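Local coordinates for fusion protein of Nuclear RNA export factor 2 and Protein panoramix (Drosophila melanogaster, PDB 6IEW), which silences transposons cotranscriptionally in the ovary as part of a complex in which the UBA (TAP-C) domain of Nxf2 binds the Nxf2-interacting region of Panoramix, at residues A[15-19]-A[80-84]; A[53-59]-A[70-74]. One frame throughout, in Å; residues are numbered along the deposited sequence. Where two conformers were deposited one is given.

Contact 1: A[15-19]-A[80-84]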
loop_
_atom_site.group_PDB
_atom_site.type_symbol
_atom_site.label_atom_id
_atom_site.label_comp_id
_atom_site.label_asym_id
_atom_site.label_seq_id
_atom_site.Cartn_x
_atom_site.Cartn_y
_atom_site.Cartn_z
ATOM N N PHE A 15 3.141 -4.152 2.163
ATOM C CA PHE A 15 2.400 -3.007 1.653
ATOM C C PHE A 15 1.470 -3.417 0.522
ATOM O O PHE A 15 0.329 -2.940 0.442
ATOM C CB PHE A 15 3.404 -1.952 1.188
ATOM C CG PHE A 15 2.788 -0.775 0.496
ATOM C CD1 PHE A 15 2.382 0.334 1.220
ATOM C CD2 PHE A 15 2.648 -0.762 -0.883
ATOM C CE1 PHE A 15 1.828 1.427 0.581
ATOM C CE2 PHE A 15 2.093 0.330 -1.530
ATOM C CZ PHE A 15 1.683 1.425 -0.794
ATOM N N GLN A 16 1.942 -4.298 -0.366
ATOM C CA GLN A 16 1.106 -4.749 -1.471
ATOM C C GLN A 16 -0.148 -5.452 -0.968
ATOM O O GLN A 16 -1.236 -5.269 -1.527
ATOM C CB GLN A 16 1.898 -5.666 -2.409
ATOM C CG GLN A 16 1.095 -6.115 -3.630
ATOM C CD GLN A 16 1.935 -6.797 -4.696
ATOM O OE1 GLN A 16 2.554 -7.828 -4.454
ATOM N NE2 GLN A 16 1.943 -6.226 -5.895
ATOM N N GLU A 17 -0.017 -6.258 0.091
ATOM C CA GLU A 17 -1.168 -6.996 0.602
ATOM C C GLU A 17 -2.226 -6.052 1.159
ATOM O O GLU A 17 -3.426 -6.266 0.961
ATOM C CB GLU A 17 -0.714 -7.997 1.667
ATOM C CG GLU A 17 -1.789 -8.986 2.112
ATOM C CD GLU A 17 -2.729 -8.415 3.161
ATOM O OE1 GLU A 17 -2.318 -7.490 3.896
ATOM O OE2 GLU A 17 -3.881 -8.891 3.249
ATOM N N VAL A 18 -1.798 -5.003 1.862
ATOM C CA VAL A 18 -2.749 -4.059 2.445
ATOM C C VAL A 18 -3.476 -3.286 1.354
ATOM O O VAL A 18 -4.705 -3.155 1.378
ATOM C CB VAL A 18 -2.035 -3.114 3.428
ATOM C CG1 VAL A 18 -2.982 -2.000 3.880
ATOM C CG2 VAL A 18 -1.498 -3.897 4.614
ATOM N N THR A 19 -2.727 -2.767 0.381
ATOM C CA THR A 19 -3.267 -1.798 -0.564
ATOM C C THR A 19 -3.901 -2.429 -1.795
ATOM O O THR A 19 -4.789 -1.820 -2.399
ATOM C CB THR A 19 -2.171 -0.823 -1.016
ATOM O OG1 THR A 19 -1.119 -1.542 -1.677
ATOM C CG2 THR A 19 -1.593 -0.065 0.169
ATOM N N ARG A 80 -8.630 0.028 3.565
ATOM C CA ARG A 80 -7.747 -0.947 4.194
ATOM C C ARG A 80 -6.495 -0.277 4.740
ATOM O O ARG A 80 -6.069 -0.564 5.867
ATOM C CB ARG A 80 -7.382 -2.049 3.196
ATOM C CG ARG A 80 -8.513 -3.022 2.924
ATOM C CD ARG A 80 -8.255 -3.891 1.700
ATOM N NE ARG A 80 -7.051 -4.711 1.816
ATOM C CZ ARG A 80 -7.039 -5.973 2.237
ATOM N NH1 ARG A 80 -8.168 -6.571 2.597
ATOM N NH2 ARG A 80 -5.895 -6.641 2.291
ATOM N N ALA A 81 -5.893 0.622 3.959
ATOM C CA ALA A 81 -4.704 1.323 4.426
ATOM C C ALA A 81 -5.015 2.170 5.653
ATOM O O ALA A 81 -4.232 2.202 6.610
ATOM C CB ALA A 81 -4.135 2.186 3.299
ATOM N N GLU A 82 -6.160 2.856 5.648
ATOM C CA GLU A 82 -6.525 3.686 6.792
ATOM C C GLU A 82 -6.806 2.845 8.032
ATOM O O GLU A 82 -6.478 3.256 9.151
ATOM C CB GLU A 82 -7.716 4.576 6.441
ATOM C CG GLU A 82 -7.359 5.714 5.502
ATOM C CD GLU A 82 -8.566 6.509 5.055
ATOM O OE1 GLU A 82 -9.694 5.987 5.173
ATOM O OE2 GLU A 82 -8.384 7.654 4.587
ATOM N N LEU A 83 -7.414 1.664 7.861
ATOM C CA LEU A 83 -7.671 0.811 9.020
ATOM C C LEU A 83 -6.372 0.295 9.625
ATOM O O LEU A 83 -6.235 0.237 10.852
ATOM C CB LEU A 83 -8.592 -0.353 8.650
ATOM C CG LEU A 83 -9.068 -1.193 9.840
ATOM C CD1 LEU A 83 -10.123 -0.437 10.645
ATOM C CD2 LEU A 83 -9.598 -2.545 9.388
ATOM N N VAL A 84 -5.411 -0.090 8.782
ATOM C CA VAL A 84 -4.132 -0.567 9.298
ATOM C C VAL A 84 -3.408 0.547 10.040
ATOM O O VAL A 84 -2.794 0.316 11.089
ATOM C CB VAL A 84 -3.280 -1.175 8.167
ATOM C CG1 VAL A 84 -1.857 -1.436 8.645
ATOM C CG2 VAL A 84 -3.912 -2.463 7.675
#
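Arg80 reaches Glu17 and Val18 by a bend in an otherwise stretched chain: CG stands opposite the carbonyl carbon, and the turn at chi3 (60°) swings the guanidinium across the end of helix 4-19. There it meets two successive backbone carbonyls with its edge. NE donates to Val18 O at 2.8 Å, nearly straight at 165° and close to the guanidinium plane. NH2 donates to Glu17 O, also at 2.8 Å but more bent. Together the two bonds fix the rotation of the group. Both carbonyls belong to the last turn of their helix, whose dipole would probably favour a cation here. In the conformer given, one of two for this side chain, Glu17 OE2 lies 3.2 Å from Arg80 NH2; the N-H points well off the oxygen, making this salt bridge a weak and doubtful addition to the grip.

The axes of the two short segments approach to 9.6 Å, their N-to-C directions 117° apart, so the Panoramix helix lies across the end of the first helix of the three-helix UBA domain of Nxf2. The two proteins are fused by design in this chain. Beside the polar grip, Val18 CG1 lies 3.8 Å from Ala81 CA, on the backbone of the Panoramix helix, and 3.9 Å from Val84 CG2. Helix 37-49 flanks this apolar patch, Phe37 touching Val18 and Leu41 touching Val84.

Contact 2: A[53-59]-A[70-74]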
loop_
_atom_site.group_PDB
_atom_site.type_symbol
_atom_site.label_atom_id
_atom_site.label_comp_id
_atom_site.label_asym_id
_atom_site.label_seq_id
_atom_site.Cartn_x
_atom_site.Cartn_y
_atom_site.Cartn_z
ATOM N N ILE A 53 -2.402 8.413 -8.203
ATOM C CA ILE A 53 -2.500 6.958 -8.316
ATOM C C ILE A 53 -3.456 6.621 -9.453
ATOM O O ILE A 53 -4.681 6.748 -9.293
ATOM C CB ILE A 53 -2.964 6.315 -7.000
ATOM C CG1 ILE A 53 -2.070 6.746 -5.832
ATOM C CG2 ILE A 53 -2.973 4.791 -7.129
ATOM C CD1 ILE A 53 -0.646 6.219 -5.910
ATOM N N PRO A 54 -2.958 6.189 -10.609
ATOM C CA PRO A 54 -3.856 5.862 -11.721
ATOM C C PRO A 54 -4.783 4.706 -11.376
ATOM O O PRO A 54 -4.472 3.864 -10.532
ATOM C CB PRO A 54 -2.894 5.463 -12.848
ATOM C CG PRO A 54 -1.584 6.093 -12.477
ATOM C CD PRO A 54 -1.539 6.053 -10.983
ATOM N N ASP A 55 -5.936 4.673 -12.053
ATOM C CA ASP A 55 -6.839 3.532 -11.944
ATOM C C ASP A 55 -6.099 2.215 -12.158
ATOM O O ASP A 55 -6.331 1.237 -11.439
ATOM C CB ASP A 55 -7.957 3.641 -12.984
ATOM C CG ASP A 55 -9.100 4.536 -12.548
ATOM O OD1 ASP A 55 -8.997 5.202 -11.499
ATOM O OD2 ASP A 55 -10.120 4.562 -13.271
ATOM N N LEU A 56 -5.202 2.168 -13.146
ATOM C CA LEU A 56 -4.535 0.914 -13.475
ATOM C C LEU A 56 -3.568 0.449 -12.394
ATOM O O LEU A 56 -3.071 -0.679 -12.479
ATOM C CB LEU A 56 -3.826 0.999 -14.838
ATOM C CG LEU A 56 -2.718 2.022 -15.114
ATOM C CD1 LEU A 56 -1.410 1.689 -14.401
ATOM C CD2 LEU A 56 -2.474 2.107 -16.613
ATOM N N ALA A 57 -3.277 1.287 -11.397
ATOM C CA ALA A 57 -2.412 0.848 -10.312
ATOM C C ALA A 57 -3.084 -0.159 -9.396
ATOM O O ALA A 57 -2.393 -0.792 -8.598
ATOM C CB ALA A 57 -1.926 2.051 -9.503
ATOM N N PHE A 58 -4.398 -0.332 -9.494
ATOM C CA PHE A 58 -5.122 -1.218 -8.592
ATOM C C PHE A 58 -5.242 -2.600 -9.213
ATOM O O PHE A 58 -5.755 -2.750 -10.329
ATOM C CB PHE A 58 -6.481 -0.617 -8.241
ATOM C CG PHE A 58 -6.365 0.655 -7.461
ATOM C CD1 PHE A 58 -6.129 0.616 -6.096
ATOM C CD2 PHE A 58 -6.436 1.883 -8.092
ATOM C CE1 PHE A 58 -5.992 1.782 -5.373
ATOM C CE2 PHE A 58 -6.300 3.054 -7.371
ATOM C CZ PHE A 58 -6.077 2.999 -6.010
ATOM N N ALA A 59 -4.749 -3.601 -8.491
ATOM C CA ALA A 59 -4.746 -4.970 -8.971
ATOM C C ALA A 59 -6.162 -5.523 -9.046
ATOM O O ALA A 59 -7.082 -5.064 -8.360
ATOM C CB ALA A 59 -3.908 -5.849 -8.041
ATOM N N LYS A 70 -12.954 -0.064 -10.835
ATOM C CA LYS A 70 -11.734 0.596 -10.384
ATOM C C LYS A 70 -12.020 1.561 -9.237
ATOM O O LYS A 70 -11.244 1.640 -8.278
ATOM C CB LYS A 70 -11.051 1.309 -11.554
ATOM C CG LYS A 70 -10.342 0.379 -12.537
ATOM C CD LYS A 70 -9.162 -0.326 -11.877
ATOM C CE LYS A 70 -8.148 -0.844 -12.903
ATOM N NZ LYS A 70 -8.596 -2.045 -13.659
ATOM N N ALA A 71 -13.145 2.278 -9.303
ATOM C CA ALA A 71 -13.493 3.204 -8.228
ATOM C C ALA A 71 -13.692 2.474 -6.906
ATOM O O ALA A 71 -13.276 2.964 -5.849
ATOM C CB ALA A 71 -14.745 4.001 -8.597
ATOM N N ASP A 72 -14.328 1.304 -6.942
ATOM C CA ASP A 72 -14.550 0.557 -5.708
ATOM C C ASP A 72 -13.289 -0.145 -5.225
ATOM O O ASP A 72 -13.126 -0.346 -4.016
ATOM C CB ASP A 72 -15.716 -0.415 -5.870
ATOM C CG ASP A 72 -17.062 0.297 -5.888
ATOM O OD1 ASP A 72 -17.097 1.508 -5.582
ATOM O OD2 ASP A 72 -18.072 -0.352 -6.212
ATOM N N LYS A 73 -12.396 -0.526 -6.139
ATOM C CA LYS A 73 -11.089 -1.019 -5.721
ATOM C C LYS A 73 -10.296 0.077 -5.025
ATOM O O LYS A 73 -9.622 -0.173 -4.017
ATOM C CB LYS A 73 -10.316 -1.544 -6.930
ATOM C CG LYS A 73 -10.848 -2.857 -7.483
ATOM C CD LYS A 73 -10.189 -3.218 -8.806
ATOM C CE LYS A 73 -10.638 -4.590 -9.266
ATOM N NZ LYS A 73 -10.183 -4.889 -10.653
ATOM N N ARG A 74 -10.355 1.297 -5.561
ATOM C CA ARG A 74 -9.651 2.419 -4.954
ATOM C C ARG A 74 -10.176 2.698 -3.554
ATOM O O ARG A 74 -9.399 2.860 -2.606
ATOM C CB ARG A 74 -9.808 3.655 -5.840
ATOM C CG ARG A 74 -9.080 4.883 -5.338
ATOM C CD ARG A 74 -9.370 6.089 -6.223
ATOM N NE ARG A 74 -8.951 5.887 -7.610
ATOM C CZ ARG A 74 -7.729 6.146 -8.068
ATOM N NH1 ARG A 74 -6.787 6.605 -7.253
ATOM N NH2 ARG A 74 -7.444 5.938 -9.346
HETATM O O HOH W 1 -11.347 5.668 -9.288
HETATM O O HOH W 2 -7.866 -4.003 -11.704
#
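Charge and hydrogen bonding centre on Arg74, whose guanidinium holds Ile53 O end-on: NH1 and NH2 each donate at 2.9 Å to that one oxygen, which lies in the guanidinium plane. NH2 also forms a salt bridge with Asp55 OD1 at 2.8 Å, using the anti lone pair of the carboxylate. With CG anti to the backbone N (chi1 -178°) and a bend at chi3, the Arg74 chain starts over the Phe58 face and runs round its CZ/CE2 rim.

Among the aromatic contacts, the backbone CA of Arg74 makes a CH-pi contact over the Phe58 face, 3.9 Å from the ring centroid. The side-chain path brings the guanidinium to Phe58 CE2, 3.5 Å from Arg74 CZ and over the group's centre; planes 75° apart rule out a parallel stack.

Lysine methylenes lie against backbone carbonyls: Lys70 bends so that CE is 3.1 Å from Asp55 O, while the extended Lys73 chain runs past Ala59 O. An aliphatic contact sets Lys73 CB 4.2 Å from Phe58 CB.

One water links Asp55 OD1 to Arg74 NE; another donates to Phe58 O and accepts from NZ of Lys70 and Lys73.

The contact joins the C-terminal tail of the Nxf2 UBA domain to the first turn of Panoramix helix 70-93. Phe44 and Asn48 of helix 37-49 touch Phe58, Asn48 OD1 also bonds Arg74 NH1, and Ile53 packs on Ile29 of helix 23-32.

How the contacts relate
From the N terminus, helix 4-19 supplies the first side of contact 1 at residues 15-19. The chain then runs through helices 23-32 and 37-49 to the loop 53-59, the first side of contact 2. An engineered linker, partly unmodelled, leads into Panoramix helix 70-93. Its start, 70-74, closes contact 2 over 10 intervening residues; 80-84 then closes contact 1 over 60. The shorter loop is therefore nested inside the longer one. The centres lie 14 Å apart and the nearest atoms about 5 Å, without touching. One Panoramix helix thus bridges the UBA domain's first helix and its C-terminal tail, with helix 37-49 touching both contacts.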